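Local coordinates for pyocyanin demethylase (PDB 5K21), which demethylates the phenazine toxin pyocyanin to 1-hydroxyphenazine, apparently by a tautomerizing mechanism, and so inhibits Pseudomonas aeruginosa biofilms, at residues Lys51-Thr63 / Met71-Gly83. Sequence-based numbering, arbitrary orientation.
Sequences KQVGYDGGACFFT and MTYCELTIHLDAG. With 6QF (phenazin-1-ol), chain F.
A disulfide ties Cys-60 SG to Cys-74 SG (2.1 Å, torsion 113° about the S-S bond) across a non-hydrogen-bonded pair of this antiparallel hairpin. It lines the pocket inside the barrel: Cys-60 SG lies 3.3 Å from N8 of phenazin-1-ol, and Cys-74 SG meets its C15. On the same face, Thr-72 CG2 sits over the centre of the Phe-62 ring, 3.6 Å from the centroid, and Leu-76 CD1 reaches Asp-56 CG at 3.7 Å; Asp-56 OD2 is hydrogen-bonded to Tyr-128 OH. The other face carries an offset stack of Tyr-55 on His-79, planes 9° apart. The chi1 of His-79 (-179°) swings its CG away from the backbone N and lays the imidazole against one face of the phenol ring; Tyr-55 OH sits over the imidazole centre, 3.3 Å from His-79 CD2. Farther along, Phe-61 CD1 lies 3.5 Å from Tyr-73 CD2, the rings side by side but barely overlapping, while Tyr-73 OH hydrogen-bonds to the anti lone pair of Glu-75 OE2. Paired backbone bonds from Tyr-55/His-79 to Phe-61/Tyr-73 fix this register. The outer face meets the rest of the trimer: Glu-75 salt-bridges Arg-88 of one neighbouring subunit, and Phe-61 packs on Ile-41 of the other. Within the closed barrel, strand 39-48 flanks 51-63, with a classic bulge where Val-53 and Gly-54 both face Leu-46, and strand 83-92 pairs antiparallel with the other edge of 71-80.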
loop_
_atom_site.group_PDB
_atom_site.type_symbol
_atom_site.label_atom_id
_atom_site.label_comp_id
_atom_site.label_asym_id
_atom_site.label_seq_id
_atom_site.Cartn_x
_atom_site.Cartn_y
_atom_site.Cartn_z
ATOM N N LYS B 51 1.754 4.443 -29.440
ATOM C CA LYS B 51 2.968 5.022 -28.876
ATOM C C LYS B 51 2.990 4.816 -27.367
ATOM O O LYS B 51 1.968 4.999 -26.690
ATOM C CB LYS B 51 3.080 6.518 -29.193
ATOM C CG LYS B 51 2.877 6.873 -30.665
ATOM C CD LYS B 51 2.875 8.384 -30.863
ATOM C CE LYS B 51 2.318 8.776 -32.224
ATOM N NZ LYS B 51 2.140 10.251 -32.348
ATOM N N GLN B 52 4.145 4.405 -26.838
ATOM C CA GLN B 52 4.273 4.279 -25.396
ATOM C C GLN B 52 4.109 5.649 -24.756
ATOM O O GLN B 52 4.629 6.655 -25.259
ATOM C CB GLN B 52 5.619 3.688 -24.993
ATOM C CG GLN B 52 5.841 3.751 -23.466
ATOM C CD GLN B 52 6.906 2.787 -23.027
ATOM O OE1 GLN B 52 7.640 2.272 -23.863
ATOM N NE2 GLN B 52 6.983 2.510 -21.713
ATOM N N VAL B 53 3.302 5.699 -23.704
ATOM C CA VAL B 53 3.099 6.923 -22.937
ATOM C C VAL B 53 3.549 6.794 -21.495
ATOM O O VAL B 53 3.582 7.807 -20.783
ATOM C CB VAL B 53 1.630 7.389 -22.995
ATOM C CG1 VAL B 53 1.236 7.653 -24.457
ATOM C CG2 VAL B 53 0.699 6.378 -22.319
ATOM N N GLY B 54 3.912 5.602 -21.043
ATOM C CA GLY B 54 4.361 5.437 -19.676
ATOM C C GLY B 54 4.373 3.969 -19.281
ATOM O O GLY B 54 4.427 3.077 -20.128
ATOM N N TYR B 55 4.348 3.754 -17.978
ATOM C CA TYR B 55 4.451 2.409 -17.430
ATOM C C TYR B 55 3.796 2.421 -16.063
ATOM O O TYR B 55 3.444 3.479 -15.530
ATOM C CB TYR B 55 5.909 1.953 -17.358
ATOM C CG TYR B 55 6.800 2.914 -16.615
ATOM C CD1 TYR B 55 6.977 2.803 -15.248
ATOM C CD2 TYR B 55 7.462 3.936 -17.290
ATOM C CE1 TYR B 55 7.784 3.674 -14.568
ATOM C CE2 TYR B 55 8.271 4.821 -16.617
ATOM C CZ TYR B 55 8.429 4.681 -15.251
ATOM O OH TYR B 55 9.226 5.560 -14.563
ATOM N N ASP B 56 3.632 1.232 -15.487
ATOM C CA ASP B 56 3.064 1.178 -14.158
ATOM C C ASP B 56 3.697 0.028 -13.390
ATOM O O ASP B 56 4.491 -0.766 -13.922
ATOM C CB ASP B 56 1.518 1.087 -14.182
ATOM C CG ASP B 56 0.985 -0.247 -14.709
ATOM O OD1 ASP B 56 1.629 -1.310 -14.505
ATOM O OD2 ASP B 56 -0.104 -0.222 -15.333
ATOM N N GLY B 57 3.393 0.036 -12.107
ATOM C CA GLY B 57 3.832 -1.001 -11.196
ATOM C C GLY B 57 2.819 -1.131 -10.088
ATOM O O GLY B 57 2.207 -0.146 -9.673
ATOM N N GLY B 58 2.630 -2.358 -9.615
ATOM C CA GLY B 58 1.607 -2.572 -8.617
ATOM C C GLY B 58 1.736 -3.921 -7.953
ATOM O O GLY B 58 2.575 -4.754 -8.321
ATOM N N ALA B 59 0.855 -4.117 -6.974
ATOM C CA ALA B 59 0.821 -5.336 -6.186
ATOM C C ALA B 59 -0.624 -5.630 -5.829
ATOM O O ALA B 59 -1.393 -4.709 -5.533
ATOM C CB ALA B 59 1.682 -5.187 -4.923
ATOM N N CYS B 60 -0.988 -6.906 -5.910
ATOM C CA CYS B 60 -2.302 -7.390 -5.505
ATOM C C CYS B 60 -2.118 -8.457 -4.443
ATOM O O CYS B 60 -1.244 -9.317 -4.570
ATOM C CB CYS B 60 -3.078 -7.969 -6.685
ATOM S SG CYS B 60 -3.610 -6.714 -7.889
ATOM N N PHE B 61 -2.925 -8.364 -3.390
ATOM C CA PHE B 61 -2.926 -9.308 -2.277
ATOM C C PHE B 61 -4.277 -10.001 -2.233
ATOM O O PHE B 61 -5.310 -9.327 -2.180
ATOM C CB PHE B 61 -2.675 -8.581 -0.957
ATOM C CG PHE B 61 -1.492 -7.662 -0.988
ATOM C CD1 PHE B 61 -1.620 -6.349 -1.407
ATOM C CD2 PHE B 61 -0.250 -8.116 -0.612
ATOM C CE1 PHE B 61 -0.498 -5.503 -1.463
ATOM C CE2 PHE B 61 0.865 -7.288 -0.655
ATOM C CZ PHE B 61 0.735 -5.974 -1.070
ATOM N N PHE B 62 -4.269 -11.335 -2.246
ATOM C CA PHE B 62 -5.497 -12.123 -2.174
ATOM C C PHE B 62 -5.961 -12.158 -0.717
ATOM O O PHE B 62 -5.391 -12.857 0.123
ATOM C CB PHE B 62 -5.244 -13.509 -2.763
ATOM C CG PHE B 62 -5.055 -13.497 -4.256
ATOM C CD1 PHE B 62 -3.851 -13.082 -4.817
ATOM C CD2 PHE B 62 -6.078 -13.895 -5.105
ATOM C CE1 PHE B 62 -3.667 -13.048 -6.186
ATOM C CE2 PHE B 62 -5.899 -13.874 -6.489
ATOM C CZ PHE B 62 -4.683 -13.445 -7.029
ATOM N N THR B 63 -7.005 -11.400 -0.411
ATOM C CA THR B 63 -7.492 -11.284 0.955
ATOM C C THR B 63 -8.527 -12.338 1.287
ATOM O O THR B 63 -8.724 -12.654 2.458
ATOM C CB THR B 63 -8.095 -9.886 1.166
ATOM O OG1 THR B 63 -9.110 -9.661 0.185
ATOM C CG2 THR B 63 -7.028 -8.824 1.020
ATOM N N MET B 71 -11.040 -12.413 -3.868
ATOM C CA MET B 71 -10.938 -10.978 -3.639
ATOM C C MET B 71 -9.479 -10.569 -3.522
ATOM O O MET B 71 -8.693 -11.236 -2.840
ATOM C CB MET B 71 -11.667 -10.575 -2.355
ATOM C CG MET B 71 -13.182 -10.709 -2.386
ATOM S SD MET B 71 -14.005 -9.436 -3.357
ATOM C CE MET B 71 -13.480 -7.935 -2.534
ATOM N N THR B 72 -9.119 -9.459 -4.172
ATOM C CA THR B 72 -7.778 -8.905 -4.054
ATOM C C THR B 72 -7.851 -7.459 -3.617
ATOM O O THR B 72 -8.717 -6.692 -4.071
ATOM C CB THR B 72 -6.940 -8.910 -5.360
ATOM O OG1 THR B 72 -7.663 -8.272 -6.415
ATOM C CG2 THR B 72 -6.518 -10.309 -5.756
ATOM N N TYR B 73 -6.913 -7.109 -2.750
ATOM C CA TYR B 73 -6.544 -5.733 -2.485
ATOM C C TYR B 73 -5.392 -5.386 -3.420
ATOM O O TYR B 73 -4.343 -6.039 -3.376
ATOM C CB TYR B 73 -6.154 -5.565 -1.019
ATOM C CG TYR B 73 -5.398 -4.300 -0.749
ATOM C CD1 TYR B 73 -5.891 -3.078 -1.175
ATOM C CD2 TYR B 73 -4.196 -4.318 -0.059
ATOM C CE1 TYR B 73 -5.199 -1.911 -0.946
ATOM C CE2 TYR B 73 -3.496 -3.146 0.182
ATOM C CZ TYR B 73 -4.012 -1.949 -0.259
ATOM O OH TYR B 73 -3.335 -0.772 -0.029
ATOM N N CYS B 74 -5.606 -4.407 -4.302
ATOM C CA CYS B 74 -4.603 -4.021 -5.289
ATOM C C CYS B 74 -4.218 -2.561 -5.124
ATOM O O CYS B 74 -5.062 -1.703 -4.810
ATOM C CB CYS B 74 -5.094 -4.224 -6.713
ATOM S SG CYS B 74 -5.399 -5.917 -7.151
ATOM N N GLU B 75 -2.932 -2.310 -5.317
ATOM C CA GLU B 75 -2.346 -0.980 -5.352
ATOM C C GLU B 75 -1.602 -0.826 -6.669
ATOM O O GLU B 75 -0.859 -1.726 -7.078
ATOM C CB GLU B 75 -1.363 -0.755 -4.191
ATOM C CG GLU B 75 -1.974 -0.435 -2.843
ATOM C CD GLU B 75 -2.358 1.041 -2.696
ATOM O OE1 GLU B 75 -2.232 1.814 -3.682
ATOM O OE2 GLU B 75 -2.757 1.434 -1.580
ATOM N N LEU B 76 -1.781 0.331 -7.307
ATOM C CA LEU B 76 -1.237 0.585 -8.626
ATOM C C LEU B 76 -0.671 1.992 -8.671
ATOM O O LEU B 76 -1.291 2.926 -8.161
ATOM C CB LEU B 76 -2.337 0.438 -9.699
ATOM C CG LEU B 76 -1.964 0.673 -11.161
ATOM C CD1 LEU B 76 -1.047 -0.453 -11.641
ATOM C CD2 LEU B 76 -3.232 0.729 -11.998
ATOM N N THR B 77 0.493 2.131 -9.300
ATOM C CA THR B 77 1.062 3.427 -9.635
ATOM C C THR B 77 1.299 3.492 -11.128
ATOM O O THR B 77 2.008 2.653 -11.692
ATOM C CB THR B 77 2.373 3.701 -8.911
ATOM O OG1 THR B 77 2.146 3.693 -7.509
ATOM C CG2 THR B 77 2.958 5.068 -9.327
ATOM N N ILE B 78 0.736 4.520 -11.745
ATOM C CA ILE B 78 0.913 4.822 -13.157
ATOM C C ILE B 78 1.895 5.967 -13.270
ATOM O O ILE B 78 1.783 6.954 -12.533
ATOM C CB ILE B 78 -0.441 5.184 -13.791
ATOM C CG1 ILE B 78 -1.272 3.915 -13.954
ATOM C CG2 ILE B 78 -0.246 5.969 -15.110
ATOM C CD1 ILE B 78 -2.755 4.177 -14.238
ATOM N N HIS B 79 2.887 5.816 -14.147
ATOM C CA HIS B 79 3.847 6.871 -14.441
ATOM C C HIS B 79 3.633 7.357 -15.867
ATOM O O HIS B 79 3.825 6.592 -16.820
ATOM C CB HIS B 79 5.281 6.367 -14.249
ATOM C CG HIS B 79 6.337 7.398 -14.518
ATOM N ND1 HIS B 79 6.632 7.854 -15.788
ATOM C CD2 HIS B 79 7.177 8.054 -13.681
ATOM C CE1 HIS B 79 7.596 8.759 -15.720
ATOM N NE2 HIS B 79 7.951 8.894 -14.453
ATOM N N LEU B 80 3.233 8.619 -16.009
ATOM C CA LEU B 80 3.169 9.308 -17.289
ATOM C C LEU B 80 4.158 10.468 -17.268
ATOM O O LEU B 80 4.684 10.839 -16.216
ATOM C CB LEU B 80 1.749 9.820 -17.565
ATOM C CG LEU B 80 0.655 8.766 -17.433
ATOM C CD1 LEU B 80 -0.707 9.407 -17.478
ATOM C CD2 LEU B 80 0.825 7.711 -18.518
ATOM N N ASP B 81 4.438 11.035 -18.443
ATOM C CA ASP B 81 5.344 12.185 -18.487
ATOM C C ASP B 81 4.792 13.326 -17.649
ATOM O O ASP B 81 5.542 14.014 -16.953
ATOM C CB ASP B 81 5.571 12.645 -19.930
ATOM C CG ASP B 81 6.363 11.646 -20.762
ATOM O OD1 ASP B 81 6.672 10.535 -20.283
ATOM O OD2 ASP B 81 6.652 11.969 -21.932
ATOM N N ALA B 82 3.476 13.505 -17.658
ATOM C CA ALA B 82 2.858 14.614 -16.947
ATOM C C ALA B 82 2.824 14.404 -15.432
ATOM O O ALA B 82 2.687 15.376 -14.683
ATOM C CB ALA B 82 1.431 14.807 -17.472
ATOM N N GLY B 83 2.997 13.187 -14.961
ATOM C CA GLY B 83 2.973 12.928 -13.538
ATOM C C GLY B 83 2.537 11.502 -13.278
ATOM O O GLY B 83 2.324 10.721 -14.198
HETATM C C4 6QF F . -2.682 -7.794 -11.981
HETATM C C5 6QF F . -2.229 -9.169 -11.688
HETATM C C6 6QF F . -1.356 -9.842 -12.489
HETATM C C10 6QF F . -3.379 -5.236 -12.721
HETATM C C13 6QF F . -4.661 -3.198 -12.246
HETATM C C15 6QF F . -4.839 -5.046 -10.750
HETATM C C1 6QF F . -0.833 -9.208 -13.664
HETATM C C2 6QF F . -1.209 -7.958 -13.975
HETATM C C3 6QF F . -2.141 -7.172 -13.171
HETATM N N7 6QF F . -2.505 -5.916 -13.512
HETATM N N8 6QF F . -3.562 -7.120 -11.191
HETATM C C9 6QF F . -3.916 -5.844 -11.538
HETATM C C11 6QF F . -3.808 -3.879 -13.018
HETATM C C14 6QF F . -5.197 -3.800 -11.072
HETATM O O19 6QF F . -2.737 -9.741 -10.579
HETATM O O HOH W 1 3.222 10.383 -21.137
HETATM O O HOH W 2 6.366 8.323 -19.079
#